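Local coordinates for branched-chain alpha-ketoacid decarboxylase (Lactococcus lactis, PDB 2VBF), which is a thiamine diphosphate- and magnesium-dependent lyase that probably decarboxylates branched-chain and aromatic alpha-keto acids to the corresponding aldehydes, at residues Gly121-Ser125 with Lys126-Asp130; Lys132-His135 with His136-Ala139; Pro152-Ala155 with Ala156-Leu159. All coordinates share one frame; numbering follows the deposited sequence.

Interaction 1. Residues Gly121-Ser125 with Lys126-Asp130; sequences GSPTS and KVQND
Gln128 reaches back from the first turn of the helix and crosses the ring of Pro123 at about a right angle, its terminal amide directed at the backbone carbonyl of that proline. The bond from Gln128 NE2 to Pro123 O measures 2.8 Å with an N-H...O angle of 155°; the donor is tilted from the carbonyl plane, and the oxygen in turn lies somewhat out of the amide plane. Gln128 CG stands beside its own backbone N (chi1 -60°) and the chain is extended from there, which carries NE2 past the helix start to the end of the strand. There Gln128 NE2 also makes a weak bond to Ser122 OG at 3.0 Å, a hydroxyl whose stronger partner is the Asn186 side chain. Strand 116-122 passes through a short link into helix 125-130, and Thr124 occupies the N-cap. The cap bond runs from Val127 N to Thr124 OG1, 3.2 Å and fairly straight. It depends on a chi1 of 63°, which swings the hydroxyl over the start of the helix and brings Val127 CG2 to within 3.3 Å of Thr124 OG1. The other branch of the valine serves the apolar side, with CG1 3.9 Å from Pro123 CB. Regular helical bonding follows, from Gln128 N to Thr124 O and from Asn129 N to Ser125 O. One turn along the surface, Lys126 bends at its last torsion so that NZ meets the syn lone pair of Asp130 OD2 at 3.1 Å, a salt bridge. Asn569 and Gln568 of the second subunit pack on Thr124 and Val127 respectively.

Interaction 2. Residues Lys132-His135 with His136-Ala139; sequences KFVH and HTLA
His135 directs the edge of its imidazole at the face of His136 in a T-shaped pair, with centroids 4.7 Å apart and planes at 82°. Its CD2 lies over the centre of the His136 ring, 3.5 Å above the plane. One face of the Phe133 ring carries Ala139 O, displaced toward the rim with CZ 3.1 Å away, and Ala139 CB makes a CH-pi contact with the same ring, 4.2 Å from its centroid. Both histidines are held from the second subunit, His135 ND1 by Asp308 and His136 ND1 by Trp424 O, while His135 NE2 bonds Asp49 of its own chain. This adjacent histidine pair is characteristic of the pyruvate decarboxylase group of thiamine diphosphate enzymes, and His136 belongs to the cofactor pocket. Next along the chain, Thr137 begins an ST turn: its OG1 accepts from Ala139 N at 3.2 Å. Thr137 OG1 also donates to Val134 O at 2.7 Å, in the carbonyl plane; a chi1 of 73° turns the hydroxyl back toward that carbonyl. A water donates to Thr137 OG1 and to Lys132 O, while Thr137 CG2 lies 3.7 Å from Val134 CG2.

Interaction 3. Residues Pro152-Ala155 with Ala156-Leu159; sequences PVTA and ARTL
The turn that leads into strand 156-159, an outermost strand, within this chain, of the parallel sheet that contains strand 116-122, is clamped by a side-on guanidinium grip. Arg157 folds back against the direction of the strand and crosses Thr154 at about a right angle, with two of its nitrogens on the single oxygen Thr154 OG1. The bond from Arg157 NE to Thr154 OG1 is 3.0 Å and close to straight, at 159°, whereas that from Arg157 NH2 to Thr154 OG1 is 3.2 Å and more bent. The hydroxyl oxygen lies only 1° out of the guanidinium plane, as expected when both N-H groups of one edge converge on one acceptor. Two torsions account for the reversal: Arg157 CG sits between the backbone N and the carbonyl carbon (chi1 68°), and the chain bends again at chi3, which turns NE and NH2 toward the preceding loop. Arg157 NH2 also approaches Thr154 O at 3.0 Å, at the edge of the group and in its plane, but this bond is weak. Thr154 OG1 has its strongest partner in His150 O, so the hydroxyl connects the arginine to the residues following helix 145-149. Thr154 CB lies 3.7 Å from Ala156 O, and Ala156 N is buried here without a partner. Arg157 and Thr154 both touch Tyr184 of the neighbouring strand 183-188, to which the backbone of Thr158 is hydrogen-bonded. Helix 165-179 meets Ala155, Ala156 and Thr158, while helix 97-111 packs on Val153 and Thr154.

Overall arrangement
The three interactions follow one another along the chain. Interactions 1 and 2 have centres about 11 Å apart and touch directly, Val127 CG1 of the helix lying 3.8 Å from Val134 CG1 of the loop. Interaction 2 reaches the cofactor, with the His136 side chain about 3 Å from a bound thiamine diphosphate, whereas the Pro123 side chain of interaction 1 is about 12 Å from one. Interaction 3 touches neither: its centre is about 20 Å from that of interaction 1 and 22 Å from that of interaction 2, with nearest atoms about 4 Å and 12 Å apart. Its strand nevertheless shares the parallel sheet with strand 116-122. All three touch the second subunit.

Interaction 1. Residues Gly121-Ser125 with Lys126-Asp130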
ATOM      1  N   GLY A 121      13.338  -6.833   7.389  1.00 11.76           N
ATOM      2  CA  GLY A 121      13.764  -7.149   8.738  1.00 10.92           C
ATOM      3  C   GLY A 121      12.731  -8.014   9.434  1.00 11.20           C
ATOM      4  O   GLY A 121      11.550  -7.692   9.421  1.00 13.43           O
ATOM      5  N   SER A 122      13.173  -9.123  10.023  1.00 12.14           N
ATOM      6  CA  SER A 122      12.266 -10.087  10.640  1.00 11.77           C
ATOM      7  C   SER A 122      12.656 -10.376  12.095  1.00 12.01           C
ATOM      8  O   SER A 122      13.758 -10.016  12.538  1.00 13.27           O
ATOM      9  CB  SER A 122      12.206 -11.387   9.810  1.00 12.13           C
ATOM     10  OG  SER A 122      13.470 -12.013   9.740  1.00 13.91           O
ATOM     11  N   PRO A 123      11.747 -10.996  12.849  1.00 12.26           N
ATOM     12  CA  PRO A 123      12.063 -11.320  14.257  1.00 13.41           C
ATOM     13  C   PRO A 123      13.306 -12.213  14.412  1.00 14.34           C
ATOM     14  O   PRO A 123      13.729 -12.871  13.461  1.00 13.54           O
ATOM     15  CB  PRO A 123      10.813 -12.038  14.743  1.00 13.36           C
ATOM     16  CG  PRO A 123       9.729 -11.643  13.809  1.00 13.69           C
ATOM     17  CD  PRO A 123      10.376 -11.412  12.487  1.00 12.07           C
ATOM     18  N   THR A 124      13.885 -12.248  15.607  1.00 14.75           N
ATOM     19  CA  THR A 124      15.071 -13.075  15.820  1.00 15.27           C
ATOM     20  C   THR A 124      14.806 -14.530  15.455  1.00 14.96           C
ATOM     21  O   THR A 124      13.674 -15.018  15.565  1.00 14.93           O
ATOM     22  CB  THR A 124      15.576 -13.037  17.294  1.00 16.87           C
ATOM     23  OG1 THR A 124      14.578 -13.588  18.159  1.00 17.02           O
ATOM     24  CG2 THR A 124      15.914 -11.623  17.735  1.00 16.87           C
ATOM     25  N   SER A 125      15.853 -15.218  15.008  1.00 15.04           N
ATOM     26  CA  SER A 125      15.789 -16.646  14.737  1.00 16.58           C
ATOM     27  C   SER A 125      15.112 -17.421  15.859  1.00 16.02           C
ATOM     28  O   SER A 125      14.310 -18.322  15.599  1.00 13.85           O
ATOM     29  CB  SER A 125      17.205 -17.201  14.493  1.00 19.20           C
ATOM     30  OG  SER A 125      17.817 -16.552  13.389  1.00 24.23           O
ATOM     31  N   LYS A 126      15.424 -17.074  17.111  1.00 17.74           N
ATOM     32  CA  LYS A 126      14.848 -17.785  18.254  1.00 18.37           C
ATOM     33  C   LYS A 126      13.337 -17.579  18.335  1.00 16.50           C
ATOM     34  O   LYS A 126      12.596 -18.533  18.548  1.00 15.86           O
ATOM     35  CB  LYS A 126      15.496 -17.357  19.576  1.00 19.88           C
ATOM     36  CG  LYS A 126      14.779 -17.941  20.789  1.00 21.43           C
ATOM     37  CD  LYS A 126      15.592 -17.849  22.055  1.00 22.35           C
ATOM     38  CE  LYS A 126      14.767 -18.312  23.256  1.00 23.50           C
ATOM     39  NZ  LYS A 126      14.394 -19.757  23.182  1.00 24.49           N
ATOM     40  N   VAL A 127      12.882 -16.340  18.153  1.00 14.82           N
ATOM     41  CA  VAL A 127      11.439 -16.051  18.181  1.00 14.66           C
ATOM     42  C   VAL A 127      10.723 -16.827  17.067  1.00 13.35           C
ATOM     43  O   VAL A 127       9.665 -17.420  17.283  1.00 12.35           O
ATOM     44  CB  VAL A 127      11.151 -14.549  18.060  1.00 15.08           C
ATOM     45  CG1 VAL A 127       9.685 -14.289  17.671  1.00 14.56           C
ATOM     46  CG2 VAL A 127      11.529 -13.827  19.369  1.00 16.70           C
ATOM     47  N   GLN A 128      11.314 -16.828  15.881  1.00 13.89           N
ATOM     48  CA  GLN A 128      10.736 -17.561  14.756  1.00 13.29           C
ATOM     49  C   GLN A 128      10.653 -19.068  15.029  1.00 13.63           C
ATOM     50  O   GLN A 128       9.617 -19.697  14.794  1.00 13.33           O
ATOM     51  CB  GLN A 128      11.494 -17.280  13.462  1.00 12.64           C
ATOM     52  CG  GLN A 128      11.487 -15.817  13.062  1.00 13.29           C
ATOM     53  CD  GLN A 128      11.963 -15.555  11.629  1.00 13.66           C
ATOM     54  OE1 GLN A 128      11.753 -16.370  10.725  1.00 13.18           O
ATOM     55  NE2 GLN A 128      12.574 -14.387  11.421  1.00 13.52           N
ATOM     56  N   ASN A 129      11.737 -19.635  15.548  1.00 12.88           N
ATOM     57  CA  ASN A 129      11.784 -21.062  15.846  1.00 13.77           C
ATOM     58  C   ASN A 129      10.831 -21.466  16.970  1.00 13.63           C
ATOM     59  O   ASN A 129      10.331 -22.586  17.001  1.00 14.08           O
ATOM     60  CB  ASN A 129      13.205 -21.486  16.217  1.00 13.84           C
ATOM     61  CG  ASN A 129      13.323 -22.989  16.401  1.00 13.86           C
ATOM     62  OD1 ASN A 129      13.019 -23.756  15.483  1.00 18.02           O
ATOM     63  ND2 ASN A 129      13.729 -23.414  17.601  1.00 17.19           N
ATOM     64  N   ASP A 130      10.597 -20.547  17.904  1.00 14.39           N
ATOM     65  CA  ASP A 130       9.660 -20.773  19.007  1.00 14.94           C
ATOM     66  C   ASP A 130       8.187 -20.625  18.616  1.00 14.76           C
ATOM     67  O   ASP A 130       7.305 -21.017  19.383  1.00 14.62           O
ATOM     68  CB  ASP A 130       9.964 -19.820  20.161  1.00 16.10           C
ATOM     69  CG  ASP A 130      11.188 -20.231  20.969  1.00 19.40           C
ATOM     70  OD1 ASP A 130      11.650 -21.388  20.817  1.00 22.55           O
ATOM     71  OD2 ASP A 130      11.676 -19.394  21.757  1.00 22.41           O
TER

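Interaction 2. Residues Lys132-His135 with His136-Ala139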
ATOM      1  N   LYS A 132       6.369 -17.914  18.291  1.00 14.77           N
ATOM      2  CA  LYS A 132       5.740 -16.927  19.176  1.00 14.80           C
ATOM      3  C   LYS A 132       4.721 -16.067  18.426  1.00 12.82           C
ATOM      4  O   LYS A 132       4.934 -15.700  17.265  1.00 13.96           O
ATOM      5  CB  LYS A 132       6.800 -16.023  19.819  1.00 15.49           C
ATOM      6  CG  LYS A 132       7.789 -16.748  20.738  1.00 17.80           C
ATOM      7  CD  LYS A 132       7.111 -17.607  21.801  1.00 19.67           C
ATOM      8  CE  LYS A 132       6.396 -16.770  22.867  1.00 21.41           C
ATOM      9  NZ  LYS A 132       5.613 -17.615  23.822  1.00 20.80           N
ATOM     10  N   PHE A 133       3.637 -15.734  19.124  1.00 11.68           N
ATOM     11  CA  PHE A 133       2.579 -14.869  18.608  1.00 12.84           C
ATOM     12  C   PHE A 133       2.998 -13.418  18.778  1.00 12.02           C
ATOM     13  O   PHE A 133       2.517 -12.704  19.664  1.00 13.85           O
ATOM     14  CB  PHE A 133       1.266 -15.148  19.363  1.00 14.86           C
ATOM     15  CG  PHE A 133       0.625 -16.492  19.059  1.00 14.66           C
ATOM     16  CD1 PHE A 133       1.257 -17.461  18.268  1.00 15.53           C
ATOM     17  CD2 PHE A 133      -0.628 -16.784  19.575  1.00 16.81           C
ATOM     18  CE1 PHE A 133       0.646 -18.686  17.994  1.00 16.12           C
ATOM     19  CE2 PHE A 133      -1.238 -18.000  19.304  1.00 16.56           C
ATOM     20  CZ  PHE A 133      -0.604 -18.951  18.521  1.00 17.98           C
ATOM     21  N   VAL A 134       3.932 -12.983  17.941  1.00 12.08           N
ATOM     22  CA  VAL A 134       4.436 -11.628  17.997  1.00 13.51           C
ATOM     23  C   VAL A 134       3.758 -10.699  16.982  1.00 12.35           C
ATOM     24  O   VAL A 134       3.121 -11.126  15.994  1.00 10.82           O
ATOM     25  CB  VAL A 134       5.961 -11.585  17.785  1.00 13.07           C
ATOM     26  CG1 VAL A 134       6.688 -12.262  18.978  1.00 14.58           C
ATOM     27  CG2 VAL A 134       6.353 -12.220  16.419  1.00 12.41           C
ATOM     28  N   HIS A 135       3.928  -9.406  17.227  1.00 12.31           N
ATOM     29  CA  HIS A 135       3.369  -8.391  16.352  1.00 12.31           C
ATOM     30  C   HIS A 135       3.842  -8.550  14.909  1.00 11.69           C
ATOM     31  O   HIS A 135       4.969  -8.982  14.652  1.00 12.06           O
ATOM     32  CB  HIS A 135       3.666  -6.979  16.883  1.00 12.83           C
ATOM     33  CG  HIS A 135       5.122  -6.619  16.925  1.00 14.14           C
ATOM     34  ND1 HIS A 135       5.950  -6.975  17.969  1.00 15.37           N
ATOM     35  CD2 HIS A 135       5.887  -5.900  16.072  1.00 13.81           C
ATOM     36  CE1 HIS A 135       7.164  -6.508  17.744  1.00 15.10           C
ATOM     37  NE2 HIS A 135       7.154  -5.843  16.605  1.00 13.65           N
ATOM     38  N   HIS A 136       2.953  -8.180  13.987  1.00 12.40           N
ATOM     39  CA  HIS A 136       3.140  -8.295  12.541  1.00 12.46           C
ATOM     40  C   HIS A 136       3.094  -9.752  12.063  1.00 11.64           C
ATOM     41  O   HIS A 136       3.690 -10.077  11.039  1.00 13.14           O
ATOM     42  CB  HIS A 136       4.425  -7.640  11.998  1.00 11.73           C
ATOM     43  CG  HIS A 136       4.684  -6.240  12.459  1.00 12.36           C
ATOM     44  ND1 HIS A 136       3.701  -5.377  12.899  1.00 10.96           N
ATOM     45  CD2 HIS A 136       5.843  -5.539  12.497  1.00 13.51           C
ATOM     46  CE1 HIS A 136       4.256  -4.220  13.226  1.00 12.30           C
ATOM     47  NE2 HIS A 136       5.554  -4.292  12.986  1.00 13.20           N
ATOM     48  N   THR A 137       2.397 -10.621  12.799  1.00 11.83           N
ATOM     49  CA  THR A 137       2.133 -11.992  12.349  1.00 11.05           C
ATOM     50  C   THR A 137       0.638 -12.284  12.405  1.00 10.61           C
ATOM     51  O   THR A 137      -0.139 -11.471  12.915  1.00 11.78           O
ATOM     52  CB  THR A 137       2.888 -13.057  13.192  1.00 12.06           C
ATOM     53  OG1 THR A 137       2.290 -13.203  14.486  1.00  9.95           O
ATOM     54  CG2 THR A 137       4.358 -12.669  13.342  1.00 11.33           C
ATOM     55  N   LEU A 138       0.249 -13.452  11.902  1.00 10.98           N
ATOM     56  CA  LEU A 138      -1.142 -13.904  11.973  1.00 11.80           C
ATOM     57  C   LEU A 138      -1.451 -14.671  13.264  1.00 11.44           C
ATOM     58  O   LEU A 138      -2.527 -15.279  13.393  1.00 11.37           O
ATOM     59  CB  LEU A 138      -1.470 -14.766  10.744  1.00 11.82           C
ATOM     60  CG  LEU A 138      -1.139 -14.142   9.383  1.00  9.99           C
ATOM     61  CD1 LEU A 138      -1.534 -15.086   8.254  1.00 10.63           C
ATOM     62  CD2 LEU A 138      -1.807 -12.771   9.210  1.00 10.26           C
ATOM     63  N   ALA A 139      -0.510 -14.636  14.211  1.00 11.49           N
ATOM     64  CA  ALA A 139      -0.627 -15.345  15.500  1.00 13.26           C
ATOM     65  C   ALA A 139      -0.856 -16.852  15.299  1.00 14.34           C
ATOM     66  O   ALA A 139      -1.686 -17.475  15.973  1.00 15.92           O
ATOM     67  CB  ALA A 139      -1.726 -14.724  16.373  1.00 13.44           C
TER
HETATM   68  O   HOH W   1       2.812 -15.896  15.199  1.00 12.90           O

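Interaction 3. Residues Pro152-Ala155 with Ala156-Leu159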
ATOM      1  N   PRO A 152       5.432 -14.966  -6.824  1.00 10.85           N
ATOM      2  CA  PRO A 152       5.152 -14.557  -8.208  1.00 10.90           C
ATOM      3  C   PRO A 152       5.753 -13.238  -8.684  1.00 11.22           C
ATOM      4  O   PRO A 152       5.716 -12.967  -9.890  1.00 12.91           O
ATOM      5  CB  PRO A 152       3.622 -14.453  -8.229  1.00 11.58           C
ATOM      6  CG  PRO A 152       3.165 -15.280  -7.044  1.00 12.08           C
ATOM      7  CD  PRO A 152       4.199 -14.976  -6.019  1.00 10.27           C
ATOM      8  N   VAL A 153       6.278 -12.419  -7.765  1.00 10.36           N
ATOM      9  CA  VAL A 153       6.760 -11.092  -8.091  1.00 10.21           C
ATOM     10  C   VAL A 153       8.247 -10.898  -7.722  1.00  9.95           C
ATOM     11  O   VAL A 153       8.741  -9.772  -7.614  1.00 10.78           O
ATOM     12  CB  VAL A 153       5.857  -9.998  -7.426  1.00 10.09           C
ATOM     13  CG1 VAL A 153       4.450 -10.053  -8.003  1.00 10.99           C
ATOM     14  CG2 VAL A 153       5.833 -10.150  -5.898  1.00 10.65           C
ATOM     15  N   THR A 154       8.971 -12.004  -7.561  1.00 10.14           N
ATOM     16  CA  THR A 154      10.407 -11.937  -7.326  1.00 10.81           C
ATOM     17  C   THR A 154      11.142 -13.001  -8.143  1.00 11.05           C
ATOM     18  O   THR A 154      10.632 -14.092  -8.359  1.00 12.23           O
ATOM     19  CB  THR A 154      10.740 -12.148  -5.815  1.00 10.05           C
ATOM     20  OG1 THR A 154      10.089 -13.333  -5.343  1.00 10.90           O
ATOM     21  CG2 THR A 154      10.307 -10.931  -4.937  1.00  8.44           C
ATOM     22  N   ALA A 155      12.332 -12.660  -8.632  1.00 10.87           N
ATOM     23  CA  ALA A 155      13.164 -13.620  -9.360  1.00 12.19           C
ATOM     24  C   ALA A 155      13.848 -14.596  -8.412  1.00 12.71           C
ATOM     25  O   ALA A 155      14.179 -15.726  -8.795  1.00 12.88           O
ATOM     26  CB  ALA A 155      14.194 -12.899 -10.167  1.00 12.01           C
ATOM     27  N   ALA A 156      14.105 -14.138  -7.193  1.00 11.93           N
ATOM     28  CA  ALA A 156      14.730 -14.961  -6.173  1.00 12.34           C
ATOM     29  C   ALA A 156      14.391 -14.396  -4.805  1.00 12.42           C
ATOM     30  O   ALA A 156      14.120 -13.200  -4.668  1.00 11.78           O
ATOM     31  CB  ALA A 156      16.251 -14.984  -6.371  1.00 12.36           C
ATOM     32  N   ARG A 157      14.422 -15.262  -3.800  1.00 11.79           N
ATOM     33  CA  ARG A 157      14.095 -14.878  -2.434  1.00 12.50           C
ATOM     34  C   ARG A 157      14.842 -15.747  -1.440  1.00 12.52           C
ATOM     35  O   ARG A 157      15.121 -16.914  -1.732  1.00 11.66           O
ATOM     36  CB  ARG A 157      12.589 -14.979  -2.211  1.00 13.70           C
ATOM     37  CG  ARG A 157      12.014 -16.381  -2.224  1.00 15.23           C
ATOM     38  CD  ARG A 157      10.578 -16.380  -2.720  1.00 15.58           C
ATOM     39  NE  ARG A 157      10.568 -15.975  -4.107  1.00 16.60           N
ATOM     40  CZ  ARG A 157      10.880 -16.763  -5.134  1.00 16.33           C
ATOM     41  NH1 ARG A 157      11.177 -18.051  -4.971  1.00 16.70           N
ATOM     42  NH2 ARG A 157      10.869 -16.260  -6.353  1.00 17.65           N
ATOM     43  N   THR A 158      15.166 -15.184  -0.278  1.00 12.11           N
ATOM     44  CA  THR A 158      15.889 -15.932   0.747  1.00 12.94           C
ATOM     45  C   THR A 158      15.510 -15.519   2.165  1.00 13.29           C
ATOM     46  O   THR A 158      15.257 -14.341   2.425  1.00 14.36           O
ATOM     47  CB  THR A 158      17.431 -15.792   0.562  1.00 13.64           C
ATOM     48  OG1 THR A 158      18.131 -16.642   1.502  1.00 14.73           O
ATOM     49  CG2 THR A 158      17.888 -14.349   0.751  1.00 13.23           C
ATOM     50  N   LEU A 159      15.448 -16.511   3.050  1.00 14.16           N
ATOM     51  CA  LEU A 159      15.445 -16.301   4.499  1.00 14.97           C
ATOM     52  C   LEU A 159      16.859 -16.573   4.998  1.00 15.74           C
ATOM     53  O   LEU A 159      17.325 -17.729   4.961  1.00 16.69           O
ATOM     54  CB  LEU A 159      14.471 -17.253   5.193  1.00 16.26           C
ATOM     55  CG  LEU A 159      14.580 -17.332   6.723  1.00 16.78           C
ATOM     56  CD1 LEU A 159      14.434 -15.939   7.366  1.00 19.10           C
ATOM     57  CD2 LEU A 159      13.570 -18.320   7.269  1.00 17.76           C
TER